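Local atomic coordinates of choline dehydrogenase and related flavoproteins (Aspergillus oryzae, PDB entry 3Q9T), a protein that catalyses the oxidation of formate, using 8-formyl-FAD as its cofactor, and belongs to the glucose-methanol-choline oxidoreductase family. Residues Y67-R73 against Q443-N449; V268-P272 against P511-A515; V295-V300 against I521-V525. One frame throughout, in Å; residues are numbered along the deposited sequence.

Interaction 1 (Y67-R73 against Q443-N449); sequences YKTTMVR and QPNINLN
Q443 lays its side-chain amide along the backbone of K68 and pairs with it at both ends. OE1 of Q443 accepts from K68 N at 2.9 Å, on a lone pair in the carbonyl plane. NE2 of Q443 donates to K68 O at 2.7 Å, and that oxygen lies in the amide plane. A second hydrogen bond from NE2, to P444 O, helps to fix the rotation of the amide. With CG between the backbone N and the carbonyl carbon (chi1 72°), the extended chain runs out to K68. CB of Q443 lies beside the ring of Y67, 3.6 Å from CD1; ring and amide planes stand 80° apart. K68 NZ forms a salt bridge with E78 of the second subunit.

Further along, T69 and I446 meet through their branch points, CB to CB at 3.5 Å. T70 and N447 form a single parallel bridge: T70 N donates to I446 O at 2.8 Å and L448 N to T70 O at 2.8 Å. OD1 of N447, which CG2 of T70 touches, accepts from N449 N in an Asx turn, the donor standing above the carbonyl plane. R73 lays one guanidinium face over CG of N447, the planes 42° apart. Its NH2 lies 3.5 Å from ND2 of N447 without a hydrogen bond, since both are donors, while NE forms a salt bridge with E78.

Strand 67-74 pairs on its own account with strand 77-81, and strand 445-447 with strand 431-434, so this bridge joins two small sheets. P444 and I446 rest on helix 267-277.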
loop_
_atom_site.group_PDB
_atom_site.type_symbol
_atom_site.label_atom_id
_atom_site.label_comp_id
_atom_site.label_asym_id
_atom_site.label_seq_id
_atom_site.Cartn_x
_atom_site.Cartn_y
_atom_site.Cartn_z
ATOM N N TYR A 67 -13.226 -4.639 -2.102
ATOM C CA TYR A 67 -12.210 -4.525 -3.139
ATOM C C TYR A 67 -10.858 -4.005 -2.646
ATOM O O TYR A 67 -10.779 -3.100 -1.798
ATOM C CB TYR A 67 -12.686 -3.572 -4.236
ATOM C CG TYR A 67 -13.960 -3.979 -4.928
ATOM C CD1 TYR A 67 -14.031 -5.157 -5.658
ATOM C CD2 TYR A 67 -15.092 -3.162 -4.885
ATOM C CE1 TYR A 67 -15.201 -5.530 -6.310
ATOM C CE2 TYR A 67 -16.258 -3.526 -5.526
ATOM C CZ TYR A 67 -16.304 -4.710 -6.238
ATOM O OH TYR A 67 -17.450 -5.074 -6.880
ATOM N N LYS A 68 -9.798 -4.555 -3.223
ATOM C CA LYS A 68 -8.508 -3.886 -3.229
ATOM C C LYS A 68 -8.595 -2.716 -4.200
ATOM O O LYS A 68 -9.139 -2.871 -5.299
ATOM C CB LYS A 68 -7.423 -4.837 -3.732
ATOM C CG LYS A 68 -7.152 -6.041 -2.826
ATOM C CD LYS A 68 -6.113 -6.942 -3.462
ATOM C CE LYS A 68 -5.539 -7.937 -2.457
ATOM N NZ LYS A 68 -4.599 -8.868 -3.150
ATOM N N THR A 69 -8.087 -1.550 -3.799
ATOM C CA THR A 69 -7.897 -0.458 -4.744
ATOM C C THR A 69 -6.729 0.461 -4.414
ATOM O O THR A 69 -6.433 0.722 -3.252
ATOM C CB THR A 69 -9.205 0.395 -5.021
ATOM O OG1 THR A 69 -9.141 1.648 -4.344
ATOM C CG2 THR A 69 -10.442 -0.333 -4.649
ATOM N N THR A 70 -6.060 0.930 -5.461
ATOM C CA THR A 70 -4.966 1.882 -5.323
ATOM C C THR A 70 -5.529 3.271 -5.041
ATOM O O THR A 70 -6.293 3.829 -5.844
ATOM C CB THR A 70 -4.100 1.938 -6.609
ATOM O OG1 THR A 70 -3.502 0.663 -6.844
ATOM C CG2 THR A 70 -2.998 3.016 -6.503
ATOM N N MET A 71 -5.138 3.821 -3.898
ATOM C CA MET A 71 -5.641 5.107 -3.429
ATOM C C MET A 71 -4.868 6.238 -4.070
ATOM O O MET A 71 -5.445 7.220 -4.539
ATOM C CB MET A 71 -5.521 5.187 -1.907
ATOM C CG MET A 71 -6.394 4.158 -1.178
ATOM S SD MET A 71 -8.149 4.622 -1.178
ATOM C CE MET A 71 -8.887 3.038 -1.561
ATOM N N VAL A 72 -3.550 6.100 -4.072
ATOM C CA VAL A 72 -2.706 7.052 -4.749
ATOM C C VAL A 72 -1.578 6.369 -5.487
ATOM O O VAL A 72 -1.037 5.362 -5.027
ATOM C CB VAL A 72 -2.226 8.217 -3.816
ATOM C CG1 VAL A 72 -2.596 7.960 -2.376
ATOM C CG2 VAL A 72 -0.756 8.501 -3.984
ATOM N N ARG A 73 -1.275 6.909 -6.662
ATOM C CA ARG A 73 -0.208 6.417 -7.510
ATOM C C ARG A 73 0.529 7.613 -8.095
ATOM O O ARG A 73 0.248 8.038 -9.208
ATOM C CB ARG A 73 -0.771 5.532 -8.632
ATOM C CG ARG A 73 0.308 4.865 -9.484
ATOM C CD ARG A 73 -0.288 3.912 -10.516
ATOM N NE ARG A 73 -0.728 2.666 -9.900
ATOM C CZ ARG A 73 -1.662 1.864 -10.409
ATOM N NH1 ARG A 73 -1.989 0.738 -9.780
ATOM N NH2 ARG A 73 -2.271 2.182 -11.549
ATOM N N GLN A 443 -12.203 -9.156 -9.267
ATOM C CA GLN A 443 -12.441 -7.723 -9.184
ATOM C C GLN A 443 -11.722 -7.000 -10.325
ATOM O O GLN A 443 -10.650 -7.421 -10.766
ATOM C CB GLN A 443 -12.012 -7.181 -7.825
ATOM C CG GLN A 443 -10.512 -7.128 -7.600
ATOM C CD GLN A 443 -10.179 -6.168 -6.493
ATOM O OE1 GLN A 443 -10.272 -6.517 -5.317
ATOM N NE2 GLN A 443 -9.835 -4.934 -6.850
ATOM N N PRO A 444 -12.332 -5.926 -10.840
ATOM C CA PRO A 444 -11.559 -5.149 -11.805
ATOM C C PRO A 444 -10.427 -4.473 -11.034
ATOM O O PRO A 444 -10.473 -4.395 -9.795
ATOM C CB PRO A 444 -12.570 -4.107 -12.292
ATOM C CG PRO A 444 -13.451 -3.884 -11.096
ATOM C CD PRO A 444 -13.584 -5.250 -10.451
ATOM N N ASN A 445 -9.408 -4.007 -11.749
ATOM C CA ASN A 445 -8.355 -3.232 -11.113
ATOM C C ASN A 445 -8.795 -1.779 -10.980
ATOM O O ASN A 445 -9.434 -1.225 -11.879
ATOM C CB ASN A 445 -7.037 -3.365 -11.872
ATOM C CG ASN A 445 -6.348 -4.690 -11.600
ATOM O OD1 ASN A 445 -6.519 -5.285 -10.534
ATOM N ND2 ASN A 445 -5.576 -5.162 -12.565
ATOM N N ILE A 446 -8.478 -1.177 -9.840
ATOM C CA ILE A 446 -9.028 0.122 -9.488
ATOM C C ILE A 446 -7.932 1.055 -8.994
ATOM O O ILE A 446 -7.290 0.796 -7.976
ATOM C CB ILE A 446 -10.135 -0.005 -8.383
ATOM C CG1 ILE A 446 -11.170 -1.082 -8.762
ATOM C CG2 ILE A 446 -10.797 1.349 -8.117
ATOM C CD1 ILE A 446 -12.287 -1.291 -7.736
ATOM N N ASN A 447 -7.725 2.134 -9.737
ATOM C CA ASN A 447 -6.833 3.207 -9.328
ATOM C C ASN A 447 -7.597 4.532 -9.199
ATOM O O ASN A 447 -8.173 5.008 -10.182
ATOM C CB ASN A 447 -5.697 3.353 -10.331
ATOM C CG ASN A 447 -4.816 4.535 -10.024
ATOM O OD1 ASN A 447 -4.753 4.987 -8.889
ATOM N ND2 ASN A 447 -4.155 5.068 -11.044
ATOM N N LEU A 448 -7.626 5.102 -7.990
ATOM C CA LEU A 448 -8.380 6.337 -7.726
ATOM C C LEU A 448 -7.573 7.590 -8.034
ATOM O O LEU A 448 -8.120 8.678 -8.152
ATOM C CB LEU A 448 -8.839 6.394 -6.260
ATOM C CG LEU A 448 -9.902 5.385 -5.834
ATOM C CD1 LEU A 448 -10.124 5.411 -4.335
ATOM C CD2 LEU A 448 -11.189 5.682 -6.585
ATOM N N ASN A 449 -6.257 7.432 -8.097
ATOM C CA ASN A 449 -5.375 8.509 -8.504
ATOM C C ASN A 449 -5.544 9.773 -7.661
ATOM O O ASN A 449 -5.483 10.888 -8.177
ATOM C CB ASN A 449 -5.561 8.808 -9.991
ATOM C CG ASN A 449 -4.394 9.588 -10.581
ATOM O OD1 ASN A 449 -3.241 9.366 -10.212
ATOM N ND2 ASN A 449 -4.692 10.511 -11.498
HETATM O O HOH W 1 -7.346 -2.592 -7.564
HETATM O O HOH W 2 -4.822 -1.375 -7.947
HETATM O O HOH W 3 -2.159 9.457 -7.662
HETATM O O HOH W 4 -1.766 7.473 -11.379
HETATM O O HOH W 5 -0.733 10.430 -10.098
#

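Interaction 2 (V268-P272 against P511-A515); sequences VFETP and PTGTA. With FAY ([(2R,3S,4R,5R)-5-(6-amino-9H-purin-9-yl)-3,4-dihydroxytetrahydrofuran-2-yl]methyl (2R,3S,4S)-5-(8-formyl-7-methyl-2,4-dioxo-3,4-dihydrobenzo[g]pteridin-10(2H)-yl)-2,3,4-trihydroxypentyl dihydrogen diphosphate), chain D.
V268 has more surface buried here than any other residue of the pair, and its two methyl groups divide the loop 511-515 between them. CG1 presses on the ring of P511, 3.4 Å from CG of that proline, tighter than an ordinary van der Waals contact. CG2 stands anti to the backbone N and lies between T512 C, at 3.6 Å, and T514 OG1, at 3.4 Å. The same CG1 also sits 3.6 Å above the centre of the F269 ring, and CZ of F269 lies 3.7 Å from CG of P511; the proline ring is thus held by two neighbours of one helix turn.

Helix 267-277 follows strand 261-264 of the five-stranded parallel sheet of the Rossmann-type FAD domain, and the loop leads on toward strand 538-540, next to 261-264 in that sheet. On the side turned from the loop, E270 sets CG 3.1 Å from N7A of the flavin cofactor's adenine.

T514 supplies the polar link. Its OG1 donates to V268 O at 2.6 Å, in the carbonyl plane and on a lone pair, with a C=O...donor angle of 127°. In a regular helix that oxygen would accept from the N of P272, which as a proline has no hydrogen; the helix is kinked there, and the threonine hydroxyl takes the oxygen instead. CG of P272 packs against the same OG1 at 3.5 Å.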
loop_
_atom_site.group_PDB
_atom_site.type_symbol
_atom_site.label_atom_id
_atom_site.label_comp_id
_atom_site.label_asym_id
_atom_site.label_seq_id
_atom_site.Cartn_x
_atom_site.Cartn_y
_atom_site.Cartn_z
ATOM N N VAL A 268 -20.154 2.006 -9.995
ATOM C CA VAL A 268 -18.977 2.598 -10.629
ATOM C C VAL A 268 -17.835 1.636 -10.965
ATOM O O VAL A 268 -17.086 1.874 -11.923
ATOM C CB VAL A 268 -18.385 3.749 -9.759
ATOM C CG1 VAL A 268 -17.796 3.191 -8.471
ATOM C CG2 VAL A 268 -17.340 4.558 -10.566
ATOM N N PHE A 269 -17.680 0.565 -10.190
ATOM C CA PHE A 269 -16.599 -0.378 -10.470
ATOM C C PHE A 269 -17.020 -1.554 -11.372
ATOM O O PHE A 269 -16.260 -1.944 -12.256
ATOM C CB PHE A 269 -15.959 -0.906 -9.181
ATOM C CG PHE A 269 -15.450 0.172 -8.252
ATOM C CD1 PHE A 269 -15.751 0.128 -6.891
ATOM C CD2 PHE A 269 -14.656 1.207 -8.729
ATOM C CE1 PHE A 269 -15.289 1.116 -6.030
ATOM C CE2 PHE A 269 -14.195 2.208 -7.884
ATOM C CZ PHE A 269 -14.498 2.165 -6.535
ATOM N N GLU A 270 -18.198 -2.136 -11.137
ATOM C CA GLU A 270 -18.575 -3.372 -11.841
ATOM C C GLU A 270 -19.307 -3.107 -13.140
ATOM O O GLU A 270 -19.287 -3.947 -14.044
ATOM C CB GLU A 270 -19.424 -4.312 -10.974
ATOM C CG GLU A 270 -18.718 -4.874 -9.759
ATOM C CD GLU A 270 -17.810 -6.071 -10.065
ATOM O OE1 GLU A 270 -17.982 -6.756 -11.100
ATOM O OE2 GLU A 270 -16.914 -6.331 -9.247
ATOM N N THR A 271 -19.979 -1.962 -13.231
ATOM C CA THR A 271 -20.601 -1.604 -14.487
ATOM C C THR A 271 -19.568 -1.552 -15.644
ATOM O O THR A 271 -19.737 -2.241 -16.648
ATOM C CB THR A 271 -21.369 -0.282 -14.387
ATOM O OG1 THR A 271 -22.652 -0.525 -13.806
ATOM C CG2 THR A 271 -21.542 0.332 -15.771
ATOM N N PRO A 272 -18.498 -0.749 -15.508
ATOM C CA PRO A 272 -17.518 -0.751 -16.613
ATOM C C PRO A 272 -16.872 -2.122 -16.857
ATOM O O PRO A 272 -16.542 -2.456 -17.996
ATOM C CB PRO A 272 -16.448 0.244 -16.149
ATOM C CG PRO A 272 -16.630 0.324 -14.640
ATOM C CD PRO A 272 -18.116 0.199 -14.440
ATOM N N PRO A 511 -16.938 7.183 -5.315
ATOM C CA PRO A 511 -16.458 7.023 -6.702
ATOM C C PRO A 511 -17.556 7.226 -7.782
ATOM O O PRO A 511 -18.718 6.880 -7.558
ATOM C CB PRO A 511 -15.953 5.578 -6.725
ATOM C CG PRO A 511 -16.765 4.900 -5.661
ATOM C CD PRO A 511 -16.905 5.917 -4.572
ATOM N N THR A 512 -17.157 7.745 -8.946
ATOM C CA THR A 512 -18.063 8.068 -10.047
ATOM C C THR A 512 -17.335 8.012 -11.397
ATOM O O THR A 512 -16.112 7.856 -11.441
ATOM C CB THR A 512 -18.618 9.516 -9.920
ATOM O OG1 THR A 512 -17.536 10.458 -10.027
ATOM C CG2 THR A 512 -19.365 9.731 -8.597
ATOM N N GLY A 513 -18.092 8.112 -12.492
ATOM C CA GLY A 513 -17.542 8.564 -13.759
ATOM C C GLY A 513 -17.155 7.566 -14.829
ATOM O O GLY A 513 -16.863 7.955 -15.965
ATOM N N THR A 514 -17.164 6.283 -14.482
ATOM C CA THR A 514 -16.572 5.260 -15.341
ATOM C C THR A 514 -17.401 4.850 -16.557
ATOM O O THR A 514 -16.983 3.989 -17.319
ATOM C CB THR A 514 -16.268 4.005 -14.531
ATOM O OG1 THR A 514 -17.456 3.627 -13.818
ATOM C CG2 THR A 514 -15.132 4.294 -13.548
ATOM N N ALA A 515 -18.579 5.432 -16.730
ATOM C CA ALA A 515 -19.331 5.221 -17.963
ATOM C C ALA A 515 -20.199 6.450 -18.177
ATOM O O ALA A 515 -21.414 6.365 -18.252
ATOM C CB ALA A 515 -20.167 3.947 -17.886
HETATM P P FAY D . -24.835 2.758 -7.195
HETATM N N1 FAY D . -23.120 8.661 -0.165
HETATM C C2 FAY D . -23.905 9.558 0.556
HETATM O O2 FAY D . -24.678 10.308 -0.029
HETATM N N3 FAY D . -24.181 9.304 1.883
HETATM C C4 FAY D . -23.281 8.569 2.613
HETATM O O4 FAY D . -23.068 8.925 3.787
HETATM N N5 FAY D . -21.574 6.901 2.606
HETATM C C6 FAY D . -20.315 4.921 2.718
HETATM C C7 FAY D . -19.804 3.771 2.142
HETATM C C8 FAY D . -20.002 3.539 0.777
HETATM O O8 FAY D . -19.943 1.898 -0.895
HETATM C C9 FAY D . -20.820 4.407 0.041
HETATM P PA FAY D . -24.367 0.306 -5.863
HETATM C "C1'" FAY D . -22.260 6.333 -1.648
HETATM C C10 FAY D . -22.369 7.717 0.495
HETATM N N10 FAY D . -21.906 6.584 -0.180
HETATM N N1A FAY D . -23.083 -9.503 -10.524
HETATM O O1A FAY D . -23.116 -0.272 -5.291
HETATM C C1B FAY D . -24.428 -5.326 -7.641
HETATM O O1P FAY D . -26.254 2.419 -7.583
HETATM C "C2'" FAY D . -23.652 5.678 -1.802
HETATM O "O2'" FAY D . -23.742 4.666 -0.864
HETATM C C2A FAY D . -24.286 -9.273 -9.883
HETATM O O2A FAY D . -25.293 0.889 -4.840
HETATM C C2B FAY D . -23.888 -4.939 -6.276
HETATM O O2B FAY D . -23.964 -5.987 -5.327
HETATM O O2P FAY D . -24.129 3.511 -8.308
HETATM C "C3'" FAY D . -24.182 5.148 -3.175
HETATM O "O3'" FAY D . -24.906 3.920 -3.122
HETATM N N3A FAY D . -24.482 -8.111 -9.153
HETATM C C3B FAY D . -24.809 -3.797 -5.905
HETATM O O3B FAY D . -25.995 -4.332 -5.372
HETATM O O3P FAY D . -23.996 1.403 -6.958
HETATM C "C4'" FAY D . -23.148 5.006 -4.263
HETATM O "O4'" FAY D . -22.445 6.246 -4.290
HETATM C C4A FAY D . -23.486 -7.192 -9.075
HETATM C C4B FAY D . -25.164 -3.176 -7.233
HETATM O O4B FAY D . -24.785 -4.103 -8.236
HETATM C C4X FAY D . -22.364 7.773 1.901
HETATM C "C5'" FAY D . -23.816 4.683 -5.622
HETATM O "O5'" FAY D . -24.712 3.572 -5.777
HETATM C C5A FAY D . -22.272 -7.402 -9.722
HETATM C C5B FAY D . -24.466 -1.844 -7.425
HETATM O O5B FAY D . -25.145 -0.886 -6.651
HETATM C C5X FAY D . -20.937 5.884 1.929
HETATM C C6A FAY D . -22.062 -8.572 -10.450
HETATM N N6A FAY D . -20.861 -8.821 -10.989
HETATM N N7A FAY D . -21.481 -6.336 -9.480
HETATM C C7M FAY D . -18.886 2.906 2.974
HETATM C C8A FAY D . -22.154 -5.453 -8.713
HETATM C C8M FAY D . -19.799 2.160 0.279
HETATM C C9A FAY D . -21.256 5.612 0.588
HETATM N N9A FAY D . -23.389 -5.972 -8.451
#

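Interaction 3 (V295-V300 against I521-V525); sequences VDSRHV and IDQGV
S297, H299 and G524 are joined by one water molecule held by three bonds: it donates to S297 OG at 2.8 Å and to G524 O at 2.9 Å, and accepts from H299 N at 3.0 Å. S297 OG in turn donates to a second water bound to V525 O, and a third bridges R298 N and I521 O, so much of the polar contact runs through solvent.

The direct hydrogen bond across the contact is made by H299. Its NE2 donates to D522 O at 2.9 Å, with an N-H...acceptor angle of 147°; the nitrogen stands 63° above the carbonyl plane and therefore uses no lone pair of that oxygen. Q523 O lies over the centre of the imidazole, 3.2 Å above its plane, so the loop backbone wraps the ring from edge to face. ND1 is engaged by N303.

S297 to V300 form a type I beta turn, closed by V300 N to S297 O, just after the short strand 295-296; the partner 521-525 is irregular loop. The turn carries H299 and V300 onto V525, whose CG1 meets H299 CB at 3.7 Å and V300 CG2 at 3.8 Å.

At the other end I521, its CG1 anti to the backbone N (chi1 -157°), extends CD1 to V295 CG1 at 3.5 Å. At the solvent-exposed surface R298 and D522 form a salt bridge whose very short spacing, with R298 in two conformers, leaves its geometry doubtful.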
loop_
_atom_site.group_PDB
_atom_site.type_symbol
_atom_site.label_atom_id
_atom_site.label_comp_id
_atom_site.label_asym_id
_atom_site.label_seq_id
_atom_site.Cartn_x
_atom_site.Cartn_y
_atom_site.Cartn_z
ATOM N N VAL A 295 -17.943 -2.762 -29.641
ATOM C CA VAL A 295 -17.908 -1.314 -29.779
ATOM C C VAL A 295 -16.637 -0.769 -29.155
ATOM O O VAL A 295 -16.391 -0.977 -27.981
ATOM C CB VAL A 295 -19.128 -0.652 -29.076
ATOM C CG1 VAL A 295 -19.002 0.873 -29.082
ATOM C CG2 VAL A 295 -20.432 -1.099 -29.726
ATOM N N ASP A 296 -15.823 -0.072 -29.934
ATOM C CA ASP A 296 -14.644 0.562 -29.374
ATOM C C ASP A 296 -15.078 1.824 -28.614
ATOM O O ASP A 296 -15.254 2.890 -29.209
ATOM C CB ASP A 296 -13.611 0.875 -30.467
ATOM C CG ASP A 296 -12.321 1.470 -29.906
ATOM O OD1 ASP A 296 -11.597 2.160 -30.653
ATOM O OD2 ASP A 296 -12.025 1.253 -28.713
ATOM N N SER A 297 -15.274 1.679 -27.303
ATOM C CA SER A 297 -15.743 2.767 -26.454
ATOM C C SER A 297 -14.621 3.154 -25.487
ATOM O O SER A 297 -14.503 2.601 -24.389
ATOM C CB SER A 297 -17.004 2.325 -25.702
ATOM O OG SER A 297 -17.648 3.422 -25.084
ATOM N N ARG A 298 -13.807 4.115 -25.904
ATOM C CA ARG A 298 -12.574 4.499 -25.202
ATOM C C ARG A 298 -12.763 4.898 -23.743
ATOM O O ARG A 298 -11.851 4.768 -22.932
ATOM C CB ARG A 298 -11.883 5.669 -25.915
ATOM C CG ARG A 298 -11.564 5.449 -27.387
ATOM C CD ARG A 298 -10.431 6.386 -27.840
ATOM N NE ARG A 298 -10.853 7.618 -28.518
ATOM C CZ ARG A 298 -11.943 8.332 -28.242
ATOM N NH1 ARG A 298 -12.780 7.972 -27.286
ATOM N NH2 ARG A 298 -12.194 9.430 -28.930
ATOM N N HIS A 299 -13.942 5.417 -23.417
ATOM C CA HIS A 299 -14.149 6.015 -22.107
ATOM C C HIS A 299 -14.589 5.021 -21.033
ATOM O O HIS A 299 -14.712 5.381 -19.862
ATOM C CB HIS A 299 -15.143 7.193 -22.211
ATOM C CG HIS A 299 -14.548 8.426 -22.817
ATOM N ND1 HIS A 299 -13.818 9.340 -22.083
ATOM C CD2 HIS A 299 -14.548 8.883 -24.091
ATOM C CE1 HIS A 299 -13.402 10.308 -22.879
ATOM N NE2 HIS A 299 -13.836 10.059 -24.101
ATOM N N VAL A 300 -14.847 3.777 -21.430
ATOM C CA VAL A 300 -15.354 2.794 -20.483
ATOM C C VAL A 300 -14.307 2.473 -19.413
ATOM O O VAL A 300 -13.196 2.045 -19.726
ATOM C CB VAL A 300 -15.796 1.496 -21.186
ATOM C CG1 VAL A 300 -16.146 0.421 -20.143
ATOM C CG2 VAL A 300 -16.982 1.762 -22.119
ATOM N N ILE A 521 -19.651 9.198 -28.447
ATOM C CA ILE A 521 -18.749 8.180 -27.915
ATOM C C ILE A 521 -17.313 8.666 -27.758
ATOM O O ILE A 521 -16.496 8.020 -27.097
ATOM C CB ILE A 521 -18.814 6.879 -28.756
ATOM C CG1 ILE A 521 -18.347 5.676 -27.925
ATOM C CG2 ILE A 521 -18.042 7.031 -30.074
ATOM C CD1 ILE A 521 -18.617 4.348 -28.581
ATOM N N ASP A 522 -17.002 9.816 -28.345
ATOM C CA ASP A 522 -15.665 10.384 -28.192
ATOM C C ASP A 522 -15.543 11.180 -26.907
ATOM O O ASP A 522 -14.439 11.544 -26.491
ATOM C CB ASP A 522 -15.282 11.239 -29.402
ATOM C CG ASP A 522 -14.894 10.393 -30.604
ATOM O OD1 ASP A 522 -14.120 9.436 -30.424
ATOM O OD2 ASP A 522 -15.374 10.669 -31.722
ATOM N N GLN A 523 -16.678 11.422 -26.265
ATOM C CA GLN A 523 -16.685 12.176 -25.027
ATOM C C GLN A 523 -16.978 11.285 -23.830
ATOM O O GLN A 523 -16.464 11.519 -22.741
ATOM C CB GLN A 523 -17.710 13.310 -25.100
ATOM C CG GLN A 523 -17.680 14.249 -23.911
ATOM C CD GLN A 523 -18.825 15.244 -23.934
ATOM O OE1 GLN A 523 -19.915 14.937 -24.423
ATOM N NE2 GLN A 523 -18.582 16.447 -23.416
ATOM N N GLY A 524 -17.809 10.265 -24.022
ATOM C CA GLY A 524 -18.244 9.451 -22.900
ATOM C C GLY A 524 -18.822 8.130 -23.358
ATOM O O GLY A 524 -18.706 7.788 -24.531
ATOM N N VAL A 525 -19.425 7.371 -22.447
ATOM C CA VAL A 525 -19.962 6.075 -22.857
ATOM C C VAL A 525 -21.485 5.984 -23.055
ATOM O O VAL A 525 -21.949 5.172 -23.846
ATOM C CB VAL A 525 -19.390 4.869 -22.043
ATOM C CG1 VAL A 525 -18.100 5.245 -21.281
ATOM C CG2 VAL A 525 -20.426 4.263 -21.170
HETATM O O HOH W 6 -16.540 5.930 -24.732
HETATM O O HOH W 7 -20.395 3.464 -25.369
HETATM O O HOH W 8 -14.612 6.020 -27.685
#

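Overall arrangement
From the N terminus the chain passes 67-73, then 268-272 and 295-300, before any contact is closed. Segment 443-449 closes interaction 1, 511-515 closes interaction 2 and 521-525 closes interaction 3; the loops span 369, 238 and 220 residues. First and second segments come in the same order, so every pair of contacts crosses and none nests. Interaction 2 is the middle link, its centre about 12 Å from that of interaction 1 and about 13 Å from that of interaction 3. Y67 OH hydrogen-bonds E270 OE2, and A515 packs on V525. Together they tie helix 267-277 to the hairpin 67-74/77-81, the sheet 302-304/431-434/445-447 and the peripheral turn at 297-300.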